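Local coordinates for transglutaminase-like domain-containing protein (Streptococcus suis, PDB 4XZ7) that probably acts as a transglutaminase with antiphagocytic properties, and is represented here by a fragment holding the transglutaminase-like domain, at residues His199-Ser204 with Phe254-Arg259; Ala219-Val224 with Ser332-Asp337. One frame throughout, in Å; residues are numbered along the deposited sequence.

Contact 1. Residues His199-Ser204 with Phe254-Arg259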
loop_
_atom_site.group_PDB
_atom_site.type_symbol
_atom_site.label_atom_id
_atom_site.label_comp_id
_atom_site.label_asym_id
_atom_site.label_seq_id
_atom_site.Cartn_x
_atom_site.Cartn_y
_atom_site.Cartn_z
ATOM N N HIS B 199 -27.316 4.791 -10.950
ATOM C CA HIS B 199 -28.739 5.032 -11.177
ATOM C C HIS B 199 -29.076 6.494 -10.893
ATOM O O HIS B 199 -29.764 7.153 -11.680
ATOM C CB HIS B 199 -29.590 4.109 -10.296
ATOM C CG HIS B 199 -30.963 3.843 -10.835
ATOM N ND1 HIS B 199 -31.924 4.825 -10.953
ATOM C CD2 HIS B 199 -31.542 2.698 -11.271
ATOM C CE1 HIS B 199 -33.031 4.301 -11.449
ATOM N NE2 HIS B 199 -32.826 3.012 -11.648
ATOM N N LYS B 200 -28.575 7.008 -9.778
ATOM C CA LYS B 200 -28.810 8.404 -9.433
ATOM C C LYS B 200 -28.169 9.352 -10.444
ATOM O O LYS B 200 -28.751 10.397 -10.760
ATOM C CB LYS B 200 -28.294 8.700 -8.027
ATOM C CG LYS B 200 -29.303 8.357 -6.936
ATOM C CD LYS B 200 -28.684 8.407 -5.545
ATOM C CE LYS B 200 -29.706 8.015 -4.489
ATOM N NZ LYS B 200 -29.102 7.968 -3.128
ATOM N N LEU B 201 -26.984 9.011 -10.957
ATOM C CA LEU B 201 -26.409 9.848 -12.021
ATOM C C LEU B 201 -27.336 9.847 -13.241
ATOM O O LEU B 201 -27.508 10.873 -13.894
ATOM C CB LEU B 201 -25.004 9.384 -12.427
ATOM C CG LEU B 201 -23.887 9.529 -11.396
ATOM C CD1 LEU B 201 -22.594 8.921 -11.920
ATOM C CD2 LEU B 201 -23.680 10.997 -11.043
ATOM N N ILE B 202 -27.938 8.695 -13.530
ATOM C CA ILE B 202 -28.826 8.550 -14.673
ATOM C C ILE B 202 -30.064 9.418 -14.495
ATOM O O ILE B 202 -30.485 10.115 -15.423
ATOM C CB ILE B 202 -29.258 7.085 -14.883
ATOM C CG1 ILE B 202 -28.073 6.253 -15.351
ATOM C CG2 ILE B 202 -30.377 7.002 -15.903
ATOM C CD1 ILE B 202 -28.408 4.815 -15.637
ATOM N N GLU B 203 -30.632 9.369 -13.294
ATOM C CA GLU B 203 -31.765 10.208 -12.931
ATOM C C GLU B 203 -31.397 11.676 -13.106
ATOM O O GLU B 203 -32.106 12.430 -13.771
ATOM C CB GLU B 203 -32.212 9.945 -11.484
ATOM C CG GLU B 203 -32.881 8.589 -11.255
ATOM C CD GLU B 203 -33.000 8.213 -9.772
ATOM O OE1 GLU B 203 -32.938 9.112 -8.899
ATOM O OE2 GLU B 203 -33.149 7.005 -9.481
ATOM N N SER B 204 -30.277 12.075 -12.518
ATOM C CA SER B 204 -29.901 13.484 -12.514
ATOM C C SER B 204 -29.635 13.985 -13.931
ATOM O O SER B 204 -29.964 15.122 -14.267
ATOM C CB SER B 204 -28.695 13.711 -11.623
ATOM O OG SER B 204 -29.004 13.368 -10.289
ATOM N N PHE B 254 -15.264 3.124 -8.796
ATOM C CA PHE B 254 -15.715 4.045 -7.752
ATOM C C PHE B 254 -15.330 5.494 -8.022
ATOM O O PHE B 254 -15.711 6.399 -7.278
ATOM C CB PHE B 254 -15.144 3.622 -6.409
ATOM C CG PHE B 254 -15.507 2.220 -6.020
ATOM C CD1 PHE B 254 -16.842 1.846 -5.867
ATOM C CD2 PHE B 254 -14.528 1.280 -5.798
ATOM C CE1 PHE B 254 -17.174 0.561 -5.504
ATOM C CE2 PHE B 254 -14.862 -0.012 -5.428
ATOM C CZ PHE B 254 -16.184 -0.368 -5.283
ATOM N N ALA B 255 -14.567 5.705 -9.084
ATOM C CA ALA B 255 -13.953 6.995 -9.324
ATOM C C ALA B 255 -14.978 8.119 -9.578
ATOM O O ALA B 255 -14.913 9.166 -8.936
ATOM C CB ALA B 255 -12.986 6.895 -10.479
ATOM N N VAL B 256 -15.904 7.954 -10.510
ATOM C CA VAL B 256 -16.796 9.095 -10.725
ATOM C C VAL B 256 -17.966 9.060 -9.745
ATOM O O VAL B 256 -18.528 10.099 -9.408
ATOM C CB VAL B 256 -17.292 9.216 -12.207
ATOM C CG1 VAL B 256 -16.667 8.173 -13.107
ATOM C CG2 VAL B 256 -18.828 9.301 -12.326
ATOM N N THR B 257 -18.280 7.880 -9.224
ATOM C CA THR B 257 -19.454 7.724 -8.377
ATOM C C THR B 257 -19.208 8.136 -6.924
ATOM O O THR B 257 -19.943 8.948 -6.385
ATOM C CB THR B 257 -19.962 6.279 -8.409
ATOM O OG1 THR B 257 -18.850 5.371 -8.352
ATOM C CG2 THR B 257 -20.759 6.035 -9.682
ATOM N N GLU B 258 -18.186 7.557 -6.297
ATOM C CA GLU B 258 -17.821 7.875 -4.918
ATOM C C GLU B 258 -16.862 9.049 -4.802
ATOM O O GLU B 258 -17.058 9.974 -4.008
ATOM C CB GLU B 258 -17.176 6.656 -4.249
ATOM C CG GLU B 258 -18.107 5.453 -4.200
ATOM C CD GLU B 258 -17.535 4.300 -3.396
ATOM O OE1 GLU B 258 -16.371 4.373 -2.936
ATOM O OE2 GLU B 258 -18.262 3.310 -3.230
ATOM N N ARG B 259 -15.799 8.995 -5.588
ATOM C CA ARG B 259 -14.725 9.970 -5.464
ATOM C C ARG B 259 -15.066 11.282 -6.167
ATOM O O ARG B 259 -14.569 12.343 -5.785
ATOM C CB ARG B 259 -13.447 9.363 -6.027
ATOM C CG ARG B 259 -12.183 10.160 -5.847
ATOM C CD ARG B 259 -11.066 9.311 -6.381
ATOM N NE ARG B 259 -9.745 9.886 -6.170
ATOM C CZ ARG B 259 -8.955 10.306 -7.150
ATOM N NH1 ARG B 259 -9.371 10.218 -8.410
ATOM N NH2 ARG B 259 -7.749 10.795 -6.878
#
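Thr257 OG1, on a residue that touches Leu201 across this contact, hydrogen-bonds to Asn194 OD1 on helix 188-205, with a weak second bond to Leu253 O. The methyl CG2 of the same threonine faces Leu201. The contact lies in the transglutaminase-like domain, whose superfamily falls in the peptidase clan CA. The long helix 188-205 meets a short, weakly bonded helical turn at 255-259. The contact is small and purely apolar, with no hydrogen bond across it. On the long helix it rests on Leu201. Its CG is anti to its own carbonyl carbon (chi1 -67°), and this, with the extended chi2 of 175°, carries CD1 out toward the short helix. CD1 lies 3.8 Å from Val256 CG2 and 4.1 Å from Thr257 CG2, so the one methyl meets two neighbouring residues. The leucine and threonine side chains cross at about a right angle. Val256 is buried and has a chi1 of -4°, close to eclipsed, which suggests local strain. Leu201 and Val256 both also touch Thr270, so helix 264-277 borders the same apolar patch. The turn at 255-259 is of the wider, pi type. Phe254 O accepts from Glu258 N at 2.9 Å and from Arg259 N at 3.1 Å. Glu258 OE1 forms a salt bridge with Arg190, a second polar tie to helix 188-205. In that helix, Lys200 O is held twice: Ser204 N at 2.9 Å and Ser204 OG at 3.0 Å reach it from opposite faces of the carbonyl plane.

Contact 2. Residues Ala219-Val224 with Ser332-Asp337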
loop_
_atom_site.group_PDB
_atom_site.type_symbol
_atom_site.label_atom_id
_atom_site.label_comp_id
_atom_site.label_asym_id
_atom_site.label_seq_id
_atom_site.Cartn_x
_atom_site.Cartn_y
_atom_site.Cartn_z
ATOM N N ALA B 219 -27.081 13.270 -23.151
ATOM C CA ALA B 219 -27.476 13.775 -21.843
ATOM C C ALA B 219 -26.634 13.192 -20.703
ATOM O O ALA B 219 -26.143 13.935 -19.839
ATOM C CB ALA B 219 -28.945 13.481 -21.605
ATOM N N PHE B 220 -26.466 11.870 -20.683
ATOM C CA PHE B 220 -25.704 11.272 -19.581
ATOM C C PHE B 220 -24.223 11.702 -19.593
ATOM O O PHE B 220 -23.664 12.117 -18.569
ATOM C CB PHE B 220 -25.795 9.749 -19.605
ATOM C CG PHE B 220 -25.102 9.109 -18.443
ATOM C CD1 PHE B 220 -25.698 9.095 -17.194
ATOM C CD2 PHE B 220 -23.835 8.565 -18.587
ATOM C CE1 PHE B 220 -25.051 8.525 -16.114
ATOM C CE2 PHE B 220 -23.181 8.003 -17.519
ATOM C CZ PHE B 220 -23.779 7.984 -16.280
ATOM N N VAL B 221 -23.608 11.583 -20.763
ATOM C CA VAL B 221 -22.214 11.939 -20.978
ATOM C C VAL B 221 -21.943 13.375 -20.539
ATOM O O VAL B 221 -20.995 13.640 -19.787
ATOM C CB VAL B 221 -21.835 11.765 -22.463
ATOM C CG1 VAL B 221 -20.507 12.433 -22.768
ATOM C CG2 VAL B 221 -21.783 10.305 -22.815
ATOM N N GLN B 222 -22.800 14.293 -20.984
ATOM C CA GLN B 222 -22.621 15.703 -20.659
ATOM C C GLN B 222 -22.807 15.949 -19.169
ATOM O O GLN B 222 -22.047 16.708 -18.550
ATOM C CB GLN B 222 -23.585 16.579 -21.464
ATOM C CG GLN B 222 -23.145 18.040 -21.543
ATOM C CD GLN B 222 -21.832 18.234 -22.319
ATOM O OE1 GLN B 222 -20.771 18.458 -21.724
ATOM N NE2 GLN B 222 -21.910 18.169 -23.649
ATOM N N TYR B 223 -23.806 15.302 -18.576
ATOM C CA TYR B 223 -24.002 15.471 -17.135
ATOM C C TYR B 223 -22.788 15.034 -16.306
ATOM O O TYR B 223 -22.305 15.768 -15.415
ATOM C CB TYR B 223 -25.216 14.689 -16.653
ATOM C CG TYR B 223 -25.454 14.902 -15.174
ATOM C CD1 TYR B 223 -24.926 14.034 -14.226
ATOM C CD2 TYR B 223 -26.188 15.991 -14.732
ATOM C CE1 TYR B 223 -25.120 14.242 -12.887
ATOM C CE2 TYR B 223 -26.402 16.199 -13.399
ATOM C CZ TYR B 223 -25.865 15.326 -12.480
ATOM O OH TYR B 223 -26.080 15.543 -11.148
ATOM N N VAL B 224 -22.316 13.822 -16.573
ATOM C CA VAL B 224 -21.185 13.307 -15.813
ATOM C C VAL B 224 -19.981 14.212 -16.017
ATOM O O VAL B 224 -19.322 14.581 -15.051
ATOM C CB VAL B 224 -20.833 11.879 -16.203
ATOM C CG1 VAL B 224 -19.446 11.483 -15.639
ATOM C CG2 VAL B 224 -21.906 10.948 -15.700
ATOM N N SER B 332 -22.431 16.511 -34.099
ATOM C CA SER B 332 -22.443 15.891 -32.784
ATOM C C SER B 332 -21.839 16.865 -31.784
ATOM O O SER B 332 -20.905 17.595 -32.113
ATOM C CB SER B 332 -21.667 14.565 -32.778
ATOM O OG SER B 332 -21.450 14.103 -31.447
ATOM N N THR B 333 -22.380 16.885 -30.569
ATOM C CA THR B 333 -21.831 17.717 -29.511
ATOM C C THR B 333 -21.169 16.864 -28.439
ATOM O O THR B 333 -20.851 17.368 -27.362
ATOM C CB THR B 333 -22.907 18.603 -28.844
ATOM O OG1 THR B 333 -23.877 17.784 -28.175
ATOM C CG2 THR B 333 -23.602 19.509 -29.869
ATOM N N ILE B 334 -20.977 15.576 -28.723
ATOM C CA ILE B 334 -20.176 14.715 -27.840
ATOM C C ILE B 334 -19.155 13.887 -28.634
ATOM O O ILE B 334 -18.677 12.842 -28.166
ATOM C CB ILE B 334 -21.046 13.750 -26.970
ATOM C CG1 ILE B 334 -21.748 12.691 -27.827
ATOM C CG2 ILE B 334 -22.036 14.527 -26.103
ATOM C CD1 ILE B 334 -22.988 13.178 -28.489
ATOM N N GLY B 335 -18.818 14.366 -29.829
ATOM C CA GLY B 335 -17.745 13.783 -30.621
ATOM C C GLY B 335 -17.962 12.350 -31.085
ATOM O O GLY B 335 -16.996 11.630 -31.331
ATOM N N GLU B 336 -19.227 11.946 -31.201
ATOM C CA GLU B 336 -19.605 10.617 -31.676
ATOM C C GLU B 336 -18.757 10.155 -32.865
ATOM O O GLU B 336 -18.661 10.853 -33.884
ATOM C CB GLU B 336 -21.097 10.611 -32.048
ATOM C CG GLU B 336 -21.562 9.435 -32.900
ATOM C CD GLU B 336 -23.076 9.443 -33.158
ATOM O OE1 GLU B 336 -23.855 9.875 -32.275
ATOM O OE2 GLU B 336 -23.490 9.005 -34.247
ATOM N N ASP B 337 -18.113 9.000 -32.695
ATOM C CA ASP B 337 -17.398 8.306 -33.765
ATOM C C ASP B 337 -16.274 9.101 -34.386
ATOM O O ASP B 337 -16.104 9.086 -35.604
ATOM C CB ASP B 337 -18.370 7.899 -34.870
ATOM C CG ASP B 337 -19.287 6.801 -34.436
ATOM O OD1 ASP B 337 -18.840 5.979 -33.614
ATOM O OD2 ASP B 337 -20.439 6.752 -34.909
HETATM O O HOH W 1 -23.743 18.007 -25.217
#
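Gln222 turns CG anti to its backbone N (chi1 -160°) and then bends at chi2 (65°), which brings NE2 beside the loop residues Thr333 and Ile334. No direct hydrogen bond results. NE2 stays 3.9 Å from Thr333 O and 4.4 Å from Ile334 CG2. A water lies between the amide and the threonine hydroxyl, 3.0 Å from Thr333 OG1. Its 2.4 Å separation from Gln222 NE2 is too short to trust, so this bridge is doubtful in detail. Beneath the polar rim, Val221 CG1 meets Ile334 CG2 at 4.2 Å, a loose apolar touch between two buried side chains. The helix belongs to the transglutaminase-like domain. The loop is shaped by an ST turn. Ser332 OG accepts from Ile334 N at 3.1 Å and also from Glu336 N at 3.1 Å. One hydroxyl oxygen thus accepts from two backbone N-H groups, on either side of Gly335 in sequence. Gly335 itself has a positive phi. Thr333, Ile334 and Gly335 also touch a crystal neighbour, so the loop's conformation may be influenced by lattice contacts. The loop is held further by its charged residues. Glu336 OE1 forms a salt bridge with Arg214 NE and a hydrogen bond with Tyr302 OH. Asp337 bonds to His307 and to the backbone of Thr308. The contact sets the loop that follows strand 305-309 against helix 213-227. Val221 also packs on Ile309 of that strand, an outermost strand of the five-stranded sheet, and on Phe275 of helix 264-277.

In the fold
From the N terminus, the chain first builds two mixed sheets, passes through helix 170-181 and enters helix 188-205, the first partner of contact 1. Helix 213-227 follows and supplies the first partner of contact 2. The chain returns at 254-259 to close contact 1, about 50 residues on. It then runs through helix 264-277 and strands 282-288, 294-302 and 305-309 before the loop at 332-337 closes contact 2. The two loops therefore cross rather than nest. Contact 1 joins helix 188-205 to the helical turn 255-259; contact 2 joins helix 213-227 to the loop between strands 305-309 and 340-343. Their centres lie 16 Å apart, bridged where Leu201 CB packs 3.8 Å from Phe220 CE1.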